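Local coordinates for metallocarboxypeptidase (PDB 3DWC), which probably releases C-terminal amino acids, proline excepted, from peptide chains with broad specificity, as a metal-dependent peptidase of the M32 family, at residues P238-S243 against G270-E275; R217-V222 against T260-V265; K211-C216 against G230-S235; L23-W28 against D246-T251. All coordinates share one frame; numbering follows the deposited sequence.

Interaction 1: P238-S243 against G270-E275; sequences PFCGNS and GHAKYE. With CO (cobalt (II) ion), chain Q.
The HExxH helix of this M32 metallopeptidase, helix 259-276, meets the short edge strand 240-241 where Cys-240 lies against His-271 and Ala-272. The thiol does the touching. Its SG sits 3.8 Å from His-271 CB and 3.7 Å from the backbone N of Ala-272, with Ala-272 CB a little further off at 4.2 Å. Cys-240 brings it there by setting SG anti to its backbone N (chi1 175°), which carries the sulfur out from the strand to the helix surface. The sulfur thus rests against the base of the histidine side chain, while the imidazole reaches on to the metal. His-271 NE2 binds cobalt at 2.2 Å, alongside His-267, Glu-298 and three waters, one of which lies in the plane of the His-271 ring. The Cys-240 side chain also comes within about 3 Å, between nearest atoms, of that of Glu-268, predicted to be the proton donor and acceptor of the active site. One helical turn beyond His-271 the link is polar: a water donates to Asn-242 O (3.2 Å) and to Glu-275 OE2 (3.0 Å), joining the corner after the strand to the helix. Lys-244 forms a salt bridge with that same OE2, and His-297 a hydrogen bond with OE1. Direct contact across the segments is therefore small and made by van der Waals contact of one sulfur against the root of a metal ligand, and the polar connection is left to a solvent molecule held next to a charged pair.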
loop_
_atom_site.group_PDB
_atom_site.type_symbol
_atom_site.label_atom_id
_atom_site.label_comp_id
_atom_site.label_asym_id
_atom_site.label_seq_id
_atom_site.Cartn_x
_atom_site.Cartn_y
_atom_site.Cartn_z
ATOM N N PRO B 238 10.898 3.004 13.262
ATOM C CA PRO B 238 11.485 3.482 12.007
ATOM C C PRO B 238 12.136 2.375 11.193
ATOM O O PRO B 238 12.821 1.517 11.735
ATOM C CB PRO B 238 12.547 4.494 12.466
ATOM C CG PRO B 238 12.777 4.195 13.857
ATOM C CD PRO B 238 11.456 3.747 14.396
ATOM N N PHE B 239 11.874 2.377 9.903
ATOM C CA PHE B 239 12.508 1.437 9.008
ATOM C C PHE B 239 12.559 2.091 7.638
ATOM O O PHE B 239 11.972 3.135 7.423
ATOM C CB PHE B 239 11.756 0.093 8.945
ATOM C CG PHE B 239 10.363 0.199 8.399
ATOM C CD1 PHE B 239 10.079 -0.128 7.088
ATOM C CD2 PHE B 239 9.317 0.606 9.216
ATOM C CE1 PHE B 239 8.753 -0.023 6.584
ATOM C CE2 PHE B 239 8.008 0.721 8.714
ATOM C CZ PHE B 239 7.748 0.412 7.394
ATOM N N CYS B 240 13.298 1.439 6.748
ATOM C CA CYS B 240 13.449 1.812 5.344
ATOM C C CYS B 240 12.887 0.628 4.570
ATOM O O CYS B 240 13.410 -0.502 4.655
ATOM C CB CYS B 240 14.945 1.970 5.013
ATOM S SG CYS B 240 15.352 2.287 3.276
ATOM N N GLY B 241 11.831 0.850 3.817
ATOM C CA GLY B 241 11.234 -0.278 3.116
ATOM C C GLY B 241 10.682 0.002 1.740
ATOM O O GLY B 241 11.122 0.916 1.068
ATOM N N ASN B 242 9.716 -0.840 1.346
ATOM C CA ASN B 242 9.212 -0.882 0.011
ATOM C C ASN B 242 10.280 -1.259 -1.017
ATOM O O ASN B 242 11.100 -2.103 -0.730
ATOM C CB ASN B 242 8.491 0.413 -0.344
ATOM C CG ASN B 242 7.355 0.175 -1.291
ATOM O OD1 ASN B 242 6.706 -0.863 -1.230
ATOM N ND2 ASN B 242 7.109 1.120 -2.173
ATOM N N SER B 243 10.265 -0.653 -2.209
ATOM C CA SER B 243 11.040 -1.117 -3.339
ATOM C C SER B 243 12.047 -0.064 -3.820
ATOM O O SER B 243 11.940 1.130 -3.497
ATOM C CB SER B 243 10.070 -1.450 -4.471
ATOM O OG SER B 243 9.294 -2.599 -4.165
ATOM N N GLY B 270 20.287 7.054 4.957
ATOM C CA GLY B 270 21.535 6.432 4.487
ATOM C C GLY B 270 21.280 5.076 3.818
ATOM O O GLY B 270 21.894 4.779 2.819
ATOM N N HIS B 271 20.415 4.245 4.417
ATOM C CA HIS B 271 19.914 3.001 3.791
ATOM C C HIS B 271 19.244 3.305 2.426
ATOM O O HIS B 271 19.568 2.681 1.400
ATOM C CB HIS B 271 18.885 2.292 4.691
ATOM C CG HIS B 271 19.451 1.564 5.877
ATOM N ND1 HIS B 271 20.379 0.554 5.776
ATOM C CD2 HIS B 271 19.129 1.629 7.190
ATOM C CE1 HIS B 271 20.671 0.091 6.982
ATOM N NE2 HIS B 271 19.915 0.718 7.854
ATOM N N ALA B 272 18.342 4.306 2.415
ATOM C CA ALA B 272 17.586 4.693 1.226
ATOM C C ALA B 272 18.458 5.048 0.051
ATOM O O ALA B 272 18.132 4.706 -1.105
ATOM C CB ALA B 272 16.648 5.880 1.543
ATOM N N LYS B 273 19.543 5.760 0.315
ATOM C CA LYS B 273 20.425 6.198 -0.785
ATOM C C LYS B 273 21.037 4.988 -1.455
ATOM O O LYS B 273 21.232 4.967 -2.671
ATOM C CB LYS B 273 21.534 7.110 -0.260
ATOM C CG LYS B 273 21.057 8.520 0.258
ATOM C CD LYS B 273 20.428 9.389 -0.850
ATOM C CE LYS B 273 21.487 9.859 -1.894
ATOM N NZ LYS B 273 20.862 10.663 -2.982
ATOM N N TYR B 274 21.337 3.963 -0.679
ATOM C CA TYR B 274 21.847 2.725 -1.250
ATOM C C TYR B 274 20.789 2.089 -2.161
ATOM O O TYR B 274 21.056 1.819 -3.358
ATOM C CB TYR B 274 22.300 1.784 -0.136
ATOM C CG TYR B 274 23.138 0.566 -0.491
ATOM C CD1 TYR B 274 23.627 0.321 -1.770
ATOM C CD2 TYR B 274 23.472 -0.326 0.494
ATOM C CE1 TYR B 274 24.454 -0.848 -2.027
ATOM C CE2 TYR B 274 24.247 -1.479 0.244
ATOM C CZ TYR B 274 24.742 -1.711 -1.018
ATOM O OH TYR B 274 25.521 -2.818 -1.227
ATOM N N GLU B 275 19.584 1.906 -1.610
ATOM C CA GLU B 275 18.462 1.333 -2.356
ATOM C C GLU B 275 18.122 2.126 -3.634
ATOM O O GLU B 275 17.931 1.512 -4.706
ATOM C CB GLU B 275 17.241 1.161 -1.437
ATOM C CG GLU B 275 17.466 0.125 -0.313
ATOM C CD GLU B 275 17.612 -1.298 -0.861
ATOM O OE1 GLU B 275 18.410 -2.113 -0.342
ATOM O OE2 GLU B 275 16.931 -1.605 -1.843
HETATM CO CO CO Q . 19.927 0.374 10.019
HETATM O O HOH W 1 13.969 -0.983 -1.645
HETATM O O HOH W 2 20.036 -0.242 11.707
HETATM O O HOH W 3 17.753 0.784 10.468
HETATM O O HOH W 4 19.183 -1.675 10.014
#

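Interaction 2: R217-V222 against T260-V265; sequences RFFMDV and TSLLGV
Phe-219 opens the contact, its CD2 lying 3.9 Å from CD2 of Leu-262. The leucine methyl approaches the ring obliquely. Leu-262 has CG swung away from its own backbone N (chi1 -152°, well off the staggered value), and a branch that starts off to one side ends nearer helix 209-222. One face of the Phe-219 ring is packed by the preceding Phe-218, whose CD2 stands 3.9 Å above the ring plane and displaced toward the rim; in return Phe-219 CE2 lies at the edge of the Phe-218 ring. Leu-318 of helix 312-326 touches both Phe-219 and Leu-262, and the ring of Phe-314 also meets that of Phe-219, so a third helix closes over this end. The pairing is one of helix against helix in a largely helical peptidase: helix 259-276 is the one that carries the metal-binding HExxH sequence a few residues further on, and the side chain of Val-265 is about 6 Å from that of Glu-268 and about 12 Å from the cobalt, nearest atoms in both cases. Met-220 follows, meeting Val-265 roughly at a right angle. Its CG is 3.7 Å from Val-265 CG1, and the sulfur SD, next along the chain, is 4.0 Å from the same methyl. Up to SD the methionine is extended, then it bends (chi3 75°), and its terminal methyl turns to Ile-249 of the neighbouring strand. Val-265 uses its other methyl, CG2, against Cys-216 and Thr-251.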
loop_
_atom_site.group_PDB
_atom_site.type_symbol
_atom_site.label_atom_id
_atom_site.label_comp_id
_atom_site.label_asym_id
_atom_site.label_seq_id
_atom_site.Cartn_x
_atom_site.Cartn_y
_atom_site.Cartn_z
ATOM N N ARG B 217 12.557 16.324 6.614
ATOM C CA ARG B 217 12.509 16.394 5.159
ATOM C C ARG B 217 13.609 17.274 4.639
ATOM O O ARG B 217 14.109 17.036 3.551
ATOM C CB ARG B 217 11.177 16.957 4.636
ATOM C CG ARG B 217 10.000 16.054 4.911
ATOM C CD ARG B 217 8.667 16.585 4.347
ATOM N NE ARG B 217 7.704 15.576 4.747
ATOM C CZ ARG B 217 7.408 14.482 4.046
ATOM N NH1 ARG B 217 7.916 14.285 2.823
ATOM N NH2 ARG B 217 6.550 13.608 4.575
ATOM N N PHE B 218 13.914 18.351 5.371
ATOM C CA PHE B 218 14.975 19.255 4.968
ATOM C C PHE B 218 16.263 18.451 4.924
ATOM O O PHE B 218 17.013 18.543 3.973
ATOM C CB PHE B 218 15.123 20.448 5.912
ATOM C CG PHE B 218 16.335 21.278 5.620
ATOM C CD1 PHE B 218 16.353 22.135 4.546
ATOM C CD2 PHE B 218 17.479 21.165 6.397
ATOM C CE1 PHE B 218 17.486 22.869 4.249
ATOM C CE2 PHE B 218 18.594 21.899 6.118
ATOM C CZ PHE B 218 18.609 22.762 5.061
ATOM N N PHE B 219 16.489 17.605 5.926
ATOM C CA PHE B 219 17.684 16.804 5.918
ATOM C C PHE B 219 17.696 15.705 4.893
ATOM O O PHE B 219 18.750 15.457 4.284
ATOM C CB PHE B 219 18.122 16.377 7.311
ATOM C CG PHE B 219 18.770 17.496 8.080
ATOM C CD1 PHE B 219 20.113 17.797 7.884
ATOM C CD2 PHE B 219 18.045 18.259 8.994
ATOM C CE1 PHE B 219 20.725 18.851 8.597
ATOM C CE2 PHE B 219 18.639 19.264 9.703
ATOM C CZ PHE B 219 19.984 19.576 9.504
ATOM N N MET B 220 16.535 15.120 4.597
ATOM C CA MET B 220 16.458 14.223 3.489
ATOM C C MET B 220 16.846 14.958 2.172
ATOM O O MET B 220 17.531 14.371 1.328
ATOM C CB MET B 220 15.064 13.627 3.396
ATOM C CG MET B 220 14.758 12.717 4.581
ATOM S SD MET B 220 13.114 12.062 4.576
ATOM C CE MET B 220 13.199 10.806 3.281
ATOM N N ASP B 221 16.449 16.229 2.010
ATOM C CA ASP B 221 16.932 17.054 0.874
ATOM C C ASP B 221 18.454 17.300 0.865
ATOM O O ASP B 221 19.113 17.286 -0.194
ATOM C CB ASP B 221 16.224 18.417 0.844
ATOM C CG ASP B 221 14.762 18.322 0.407
ATOM O OD1 ASP B 221 14.337 17.288 -0.182
ATOM O OD2 ASP B 221 14.032 19.318 0.635
ATOM N N VAL B 222 19.026 17.523 2.050
ATOM C CA VAL B 222 20.474 17.653 2.201
ATOM C C VAL B 222 21.155 16.375 1.708
ATOM O O VAL B 222 22.174 16.447 1.060
ATOM C CB VAL B 222 20.874 17.992 3.675
ATOM C CG1 VAL B 222 22.379 17.881 3.906
ATOM C CG2 VAL B 222 20.314 19.386 4.080
ATOM N N THR B 260 16.320 11.898 18.559
ATOM C CA THR B 260 16.237 10.485 18.222
ATOM C C THR B 260 15.651 10.306 16.859
ATOM O O THR B 260 16.122 9.513 16.076
ATOM C CB THR B 260 15.378 9.668 19.202
ATOM O OG1 THR B 260 15.934 9.804 20.501
ATOM C CG2 THR B 260 15.491 8.182 18.837
ATOM N N SER B 261 14.621 11.085 16.605
ATOM C CA SER B 261 13.917 11.083 15.392
ATOM C C SER B 261 14.675 11.712 14.217
ATOM O O SER B 261 14.612 11.196 13.101
ATOM C CB SER B 261 12.596 11.818 15.628
ATOM O OG SER B 261 12.060 12.186 14.387
ATOM N N LEU B 262 15.388 12.806 14.458
ATOM C CA LEU B 262 16.275 13.387 13.430
ATOM C C LEU B 262 17.384 12.424 12.983
ATOM O O LEU B 262 17.630 12.183 11.789
ATOM C CB LEU B 262 16.946 14.619 14.033
ATOM C CG LEU B 262 17.392 15.787 13.151
ATOM C CD1 LEU B 262 18.606 16.451 13.820
ATOM C CD2 LEU B 262 17.615 15.504 11.681
ATOM N N LEU B 263 18.115 11.932 13.973
ATOM C CA LEU B 263 19.173 10.981 13.705
ATOM C C LEU B 263 18.664 9.659 13.125
ATOM O O LEU B 263 19.342 9.012 12.298
ATOM C CB LEU B 263 20.022 10.740 14.938
ATOM C CG LEU B 263 21.106 11.777 15.221
ATOM C CD1 LEU B 263 20.684 13.215 14.927
ATOM C CD2 LEU B 263 21.356 11.613 16.695
ATOM N N GLY B 264 17.501 9.248 13.588
ATOM C CA GLY B 264 16.777 8.118 12.977
ATOM C C GLY B 264 16.464 8.291 11.501
ATOM O O GLY B 264 16.694 7.411 10.703
ATOM N N VAL B 265 15.928 9.428 11.128
ATOM C CA VAL B 265 15.695 9.700 9.713
ATOM C C VAL B 265 16.981 9.742 8.896
ATOM O O VAL B 265 17.024 9.233 7.790
ATOM C CB VAL B 265 14.898 10.993 9.534
ATOM C CG1 VAL B 265 14.998 11.565 8.125
ATOM C CG2 VAL B 265 13.449 10.714 9.921
#

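Interaction 3: K211-C216 against G230-S235; sequences KQEALC and GRLDVS
Leu-232 alone carries the strand side of this apolar contact, placing CD2 4.2 Å from Cys-216 CB and 4.5 Å from Glu-213 CG. With CG anti to its backbone N (chi1 173°), the leucine reaches across to the helix, although Leu-232 CA lies 8.9 Å from Glu-213 CA. Glu-213 lends only its aliphatic part; its carboxylate runs on to a salt bridge with Arg-217, which in turn makes a weak hydrogen bond to the carbonyl of Leu-232. A second salt bridge lies within the strand itself. Arg-231 grips Asp-233 side-on, NE to OD2 at 2.9 Å and NH2 to OD1 at 3.0 Å, both nearly straight (167° and 173°). Each oxygen offers its syn lone pair, and both lie in the guanidinium plane, so the two flat groups are locked together. The remaining nitrogen, NH1, donates a hydrogen bond to the carbonyl O of Met-33 of the second subunit. Strand 230-234 is an outer strand of the small sheet, running parallel to strand 246-251: Leu-232 faces helix 209-222, with Ile-249 and Tyr-253 beside it, while Cys-216 also touches Ser-261 and Val-265 of helix 259-276.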
loop_
_atom_site.group_PDB
_atom_site.type_symbol
_atom_site.label_atom_id
_atom_site.label_comp_id
_atom_site.label_asym_id
_atom_site.label_seq_id
_atom_site.Cartn_x
_atom_site.Cartn_y
_atom_site.Cartn_z
ATOM N N LYS B 211 6.989 20.697 12.896
ATOM C CA LYS B 211 8.273 21.345 12.643
ATOM C C LYS B 211 9.404 20.283 12.596
ATOM O O LYS B 211 10.353 20.387 11.799
ATOM C CB LYS B 211 8.518 22.430 13.702
ATOM C CG LYS B 211 7.483 23.610 13.653
ATOM C CD LYS B 211 7.690 24.584 14.812
ATOM C CE LYS B 211 6.518 25.551 15.045
ATOM N NZ LYS B 211 6.849 26.890 14.637
ATOM N N GLN B 212 9.280 19.243 13.425
ATOM C CA GLN B 212 10.194 18.070 13.355
ATOM C C GLN B 212 10.171 17.375 12.004
ATOM O O GLN B 212 11.211 17.001 11.453
ATOM C CB GLN B 212 9.828 17.063 14.439
ATOM C CG GLN B 212 10.253 17.543 15.796
ATOM C CD GLN B 212 10.232 16.443 16.819
ATOM O OE1 GLN B 212 10.888 15.418 16.658
ATOM N NE2 GLN B 212 9.496 16.660 17.895
ATOM N N GLU B 213 8.973 17.193 11.475
ATOM C CA GLU B 213 8.818 16.587 10.175
ATOM C C GLU B 213 9.423 17.462 9.102
ATOM O O GLU B 213 10.123 16.980 8.196
ATOM C CB GLU B 213 7.350 16.363 9.880
ATOM C CG GLU B 213 7.175 15.718 8.540
ATOM C CD GLU B 213 5.734 15.374 8.234
ATOM O OE1 GLU B 213 5.422 15.372 7.019
ATOM O OE2 GLU B 213 4.942 15.093 9.204
ATOM N N ALA B 214 9.157 18.764 9.172
ATOM C CA ALA B 214 9.741 19.654 8.190
ATOM C C ALA B 214 11.276 19.640 8.221
ATOM O O ALA B 214 11.956 19.661 7.156
ATOM C CB ALA B 214 9.191 21.081 8.376
ATOM N N LEU B 215 11.837 19.624 9.415
ATOM C CA LEU B 215 13.282 19.533 9.597
ATOM C C LEU B 215 13.890 18.236 9.044
ATOM O O LEU B 215 14.954 18.237 8.394
ATOM C CB LEU B 215 13.643 19.692 11.070
ATOM C CG LEU B 215 15.136 19.802 11.383
ATOM C CD1 LEU B 215 15.836 20.999 10.660
ATOM C CD2 LEU B 215 15.354 19.880 12.835
ATOM N N CYS B 216 13.209 17.139 9.304
ATOM C CA CYS B 216 13.604 15.848 8.783
ATOM C C CYS B 216 13.619 15.834 7.250
ATOM O O CYS B 216 14.583 15.355 6.655
ATOM C CB CYS B 216 12.673 14.776 9.343
ATOM S SG CYS B 216 13.003 14.324 11.104
ATOM N N GLY B 230 10.298 7.989 -3.706
ATOM C CA GLY B 230 10.281 7.553 -2.327
ATOM C C GLY B 230 9.423 8.442 -1.449
ATOM O O GLY B 230 8.853 9.427 -1.929
ATOM N N ARG B 231 9.280 8.058 -0.178
ATOM C CA ARG B 231 8.407 8.786 0.725
ATOM C C ARG B 231 8.992 8.845 2.114
ATOM O O ARG B 231 9.825 7.999 2.442
ATOM C CB ARG B 231 7.042 8.092 0.827
ATOM C CG ARG B 231 6.161 8.115 -0.391
ATOM C CD ARG B 231 4.821 7.383 0.002
ATOM N NE ARG B 231 4.159 8.122 1.076
ATOM C CZ ARG B 231 3.365 9.174 0.881
ATOM N NH1 ARG B 231 3.007 9.531 -0.332
ATOM N NH2 ARG B 231 2.827 9.809 1.927
ATOM N N LEU B 232 8.539 9.817 2.918
ATOM C CA LEU B 232 8.671 9.775 4.397
ATOM C C LEU B 232 7.297 9.700 5.080
ATOM O O LEU B 232 6.448 10.485 4.800
ATOM C CB LEU B 232 9.425 11.019 4.949
ATOM C CG LEU B 232 9.506 11.222 6.470
ATOM C CD1 LEU B 232 10.363 10.158 7.123
ATOM C CD2 LEU B 232 9.996 12.621 6.915
ATOM N N ASP B 233 7.113 8.796 6.026
ATOM C CA ASP B 233 5.820 8.689 6.765
ATOM C C ASP B 233 6.104 8.315 8.219
ATOM O O ASP B 233 7.243 8.338 8.626
ATOM C CB ASP B 233 4.933 7.617 6.109
ATOM C CG ASP B 233 4.466 8.023 4.741
ATOM O OD1 ASP B 233 3.611 8.939 4.647
ATOM O OD2 ASP B 233 4.978 7.464 3.752
ATOM N N VAL B 234 5.067 7.934 8.978
ATOM C CA VAL B 234 5.163 7.596 10.412
ATOM C C VAL B 234 4.837 6.093 10.675
ATOM O O VAL B 234 3.915 5.537 10.089
ATOM C CB VAL B 234 4.251 8.528 11.202
ATOM C CG1 VAL B 234 4.152 8.118 12.676
ATOM C CG2 VAL B 234 4.754 9.973 11.075
ATOM N N SER B 235 5.677 5.418 11.455
ATOM C CA SER B 235 5.370 4.097 12.017
ATOM C C SER B 235 5.888 4.011 13.453
ATOM O O SER B 235 6.613 4.890 13.898
ATOM C CB SER B 235 5.909 2.930 11.186
ATOM O OG SER B 235 7.339 2.864 11.160
#

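Interaction 4: L23-W28 against D246-T251; sequences LLLADW and DVRITT
Helix 23-28 and strand 246-251 run nearly parallel, 21° apart with their axes 10.6 Å from each other, and Trp-28 meets Arg-248 between them. Trp-28 sets CG anti to its backbone N (chi1 172°), which lays the indole's face toward the arginine. The extended arginine chain crosses that face: CD makes a CH-pi contact 3.7 Å from the centroid of the five-membered ring. Further along, Arg-248 CZ stands 4.5 Å from the centroid of the six-membered ring of Trp-28, over its face, in a cation-pi pair. Here the guanidinium is upright on the ring, planes 89° apart, and NH1 comes within 3.3 Å of CZ3. Leu-25 CD1 covers a guanidinium face, 3.8 Å from NH1. Asp-246 holds the group side-on: NE meets OD1 at 2.8 Å, from above the carboxylate plane, and NH2 takes OD2 on its syn side. At the indole edge a water accepts from Trp-28 NE1 (2.8 Å) and donates to Ile-249 O. Thr-250 CG2 lies near the same ring; its hydroxyl is hydrogen-bonded to that of Ser-235. The buried arginine's charge is met by Asp-246 and, through NH1, by Asp-29 of the second subunit; the indole face probably adds some stabilisation, and the ion cluster joins this packing to the dimer interface.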
loop_
_atom_site.group_PDB
_atom_site.type_symbol
_atom_site.label_atom_id
_atom_site.label_comp_id
_atom_site.label_asym_id
_atom_site.label_seq_id
_atom_site.Cartn_x
_atom_site.Cartn_y
_atom_site.Cartn_z
ATOM N N LEU B 23 4.651 -7.823 -2.107
ATOM C CA LEU B 23 4.936 -8.153 -0.717
ATOM C C LEU B 23 5.531 -6.980 0.058
ATOM O O LEU B 23 5.149 -6.699 1.177
ATOM C CB LEU B 23 5.945 -9.311 -0.655
ATOM C CG LEU B 23 5.399 -10.726 -0.729
ATOM C CD1 LEU B 23 6.539 -11.712 -0.430
ATOM C CD2 LEU B 23 4.261 -10.876 0.254
ATOM N N LEU B 24 6.473 -6.307 -0.561
ATOM C CA LEU B 24 7.132 -5.163 0.072
ATOM C C LEU B 24 6.135 -4.003 0.322
ATOM O O LEU B 24 6.147 -3.320 1.358
ATOM C CB LEU B 24 8.281 -4.741 -0.837
ATOM C CG LEU B 24 9.496 -5.677 -0.879
ATOM C CD1 LEU B 24 10.399 -5.413 -2.087
ATOM C CD2 LEU B 24 10.305 -5.518 0.410
ATOM N N LEU B 25 5.243 -3.793 -0.632
ATOM C CA LEU B 25 4.187 -2.762 -0.501
ATOM C C LEU B 25 3.288 -3.143 0.607
ATOM O O LEU B 25 3.001 -2.329 1.489
ATOM C CB LEU B 25 3.353 -2.650 -1.768
ATOM C CG LEU B 25 2.310 -1.502 -1.764
ATOM C CD1 LEU B 25 3.058 -0.121 -1.672
ATOM C CD2 LEU B 25 1.417 -1.566 -3.039
ATOM N N ALA B 26 2.831 -4.391 0.567
ATOM C CA ALA B 26 1.923 -4.931 1.603
ATOM C C ALA B 26 2.543 -4.820 2.993
ATOM O O ALA B 26 1.856 -4.520 3.957
ATOM C CB ALA B 26 1.566 -6.401 1.293
ATOM N N ASP B 27 3.852 -5.024 3.085
ATOM C CA ASP B 27 4.537 -4.962 4.388
ATOM C C ASP B 27 4.653 -3.509 4.818
ATOM O O ASP B 27 4.326 -3.176 5.926
ATOM C CB ASP B 27 5.889 -5.655 4.340
ATOM C CG ASP B 27 6.536 -5.748 5.711
ATOM O OD1 ASP B 27 5.930 -6.366 6.623
ATOM O OD2 ASP B 27 7.579 -5.140 5.898
ATOM N N TRP B 28 5.080 -2.631 3.914
ATOM C CA TRP B 28 5.137 -1.209 4.214
ATOM C C TRP B 28 3.797 -0.675 4.733
ATOM O O TRP B 28 3.731 -0.007 5.790
ATOM C CB TRP B 28 5.665 -0.399 2.981
ATOM C CG TRP B 28 5.564 1.076 3.189
ATOM C CD1 TRP B 28 6.483 1.876 3.774
ATOM C CD2 TRP B 28 4.439 1.916 2.859
ATOM N NE1 TRP B 28 6.002 3.175 3.857
ATOM C CE2 TRP B 28 4.736 3.215 3.318
ATOM C CE3 TRP B 28 3.173 1.670 2.319
ATOM C CZ2 TRP B 28 3.851 4.295 3.157
ATOM C CZ3 TRP B 28 2.268 2.751 2.189
ATOM C CH2 TRP B 28 2.618 4.045 2.613
ATOM N N ASP B 246 10.903 3.058 -5.333
ATOM C CA ASP B 246 9.874 3.687 -4.555
ATOM C C ASP B 246 10.218 3.376 -3.113
ATOM O O ASP B 246 9.599 2.525 -2.495
ATOM C CB ASP B 246 8.502 3.110 -5.007
ATOM C CG ASP B 246 7.318 3.783 -4.334
ATOM O OD1 ASP B 246 7.530 4.481 -3.294
ATOM O OD2 ASP B 246 6.158 3.574 -4.831
ATOM N N VAL B 247 11.242 4.068 -2.581
ATOM C CA VAL B 247 11.823 3.720 -1.284
ATOM C C VAL B 247 11.121 4.554 -0.219
ATOM O O VAL B 247 11.069 5.757 -0.330
ATOM C CB VAL B 247 13.352 3.992 -1.238
ATOM C CG1 VAL B 247 13.929 3.696 0.255
ATOM C CG2 VAL B 247 14.029 3.201 -2.264
ATOM N N ARG B 248 10.559 3.897 0.776
ATOM C CA ARG B 248 9.677 4.497 1.736
ATOM C C ARG B 248 10.250 4.232 3.144
ATOM O O ARG B 248 10.326 3.085 3.592
ATOM C CB ARG B 248 8.247 3.921 1.609
ATOM C CG ARG B 248 7.673 4.132 0.213
ATOM C CD ARG B 248 6.194 3.851 0.130
ATOM N NE ARG B 248 5.728 4.023 -1.244
ATOM C CZ ARG B 248 4.471 3.833 -1.604
ATOM N NH1 ARG B 248 3.588 3.479 -0.704
ATOM N NH2 ARG B 248 4.117 3.906 -2.875
ATOM N N ILE B 249 10.623 5.326 3.808
ATOM C CA ILE B 249 11.173 5.316 5.127
ATOM C C ILE B 249 10.168 5.908 6.114
ATOM O O ILE B 249 9.301 6.673 5.750
ATOM C CB ILE B 249 12.512 6.065 5.183
ATOM C CG1 ILE B 249 12.367 7.571 5.039
ATOM C CG2 ILE B 249 13.463 5.592 4.099
ATOM C CD1 ILE B 249 13.650 8.248 5.486
ATOM N N THR B 250 10.290 5.533 7.377
ATOM C CA THR B 250 9.419 6.079 8.395
ATOM C C THR B 250 10.213 6.519 9.631
ATOM O O THR B 250 11.425 6.245 9.768
ATOM C CB THR B 250 8.423 5.046 8.849
ATOM O OG1 THR B 250 9.137 3.999 9.475
ATOM C CG2 THR B 250 7.628 4.502 7.672
ATOM N N THR B 251 9.490 7.184 10.527
ATOM C CA THR B 251 10.011 7.655 11.780
ATOM C C THR B 251 8.830 7.868 12.707
ATOM O O THR B 251 7.684 7.586 12.393
ATOM C CB THR B 251 10.795 8.982 11.620
ATOM O OG1 THR B 251 11.498 9.272 12.830
ATOM C CG2 THR B 251 9.828 10.165 11.310
HETATM O O HOH W 5 7.049 5.772 4.143
#

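Overall arrangement
The three-stranded sheet and helix 259-276 tie the contacts together. Interactions 1, 3 and 4 each use one strand: 246-251 is central, parallel to 230-234 and antiparallel to 240-241. Interactions 1 and 4, centres 8 Å apart, are joined by probable backbone hydrogen bonds between strands 240-241 and 246-251; interactions 2 and 3, also 8 Å apart, share helix 209-222. Interactions 1 and 2 both use helix 259-276 and have centres 13 Å apart. In sequence, interaction 3 closes before interaction 1 opens and nests within the loop closed by interaction 4; the segments of interaction 2 alternate with those of the other three. The sheet thus connects the metal-binding helix to the second subunit, touched by interactions 3 and 4.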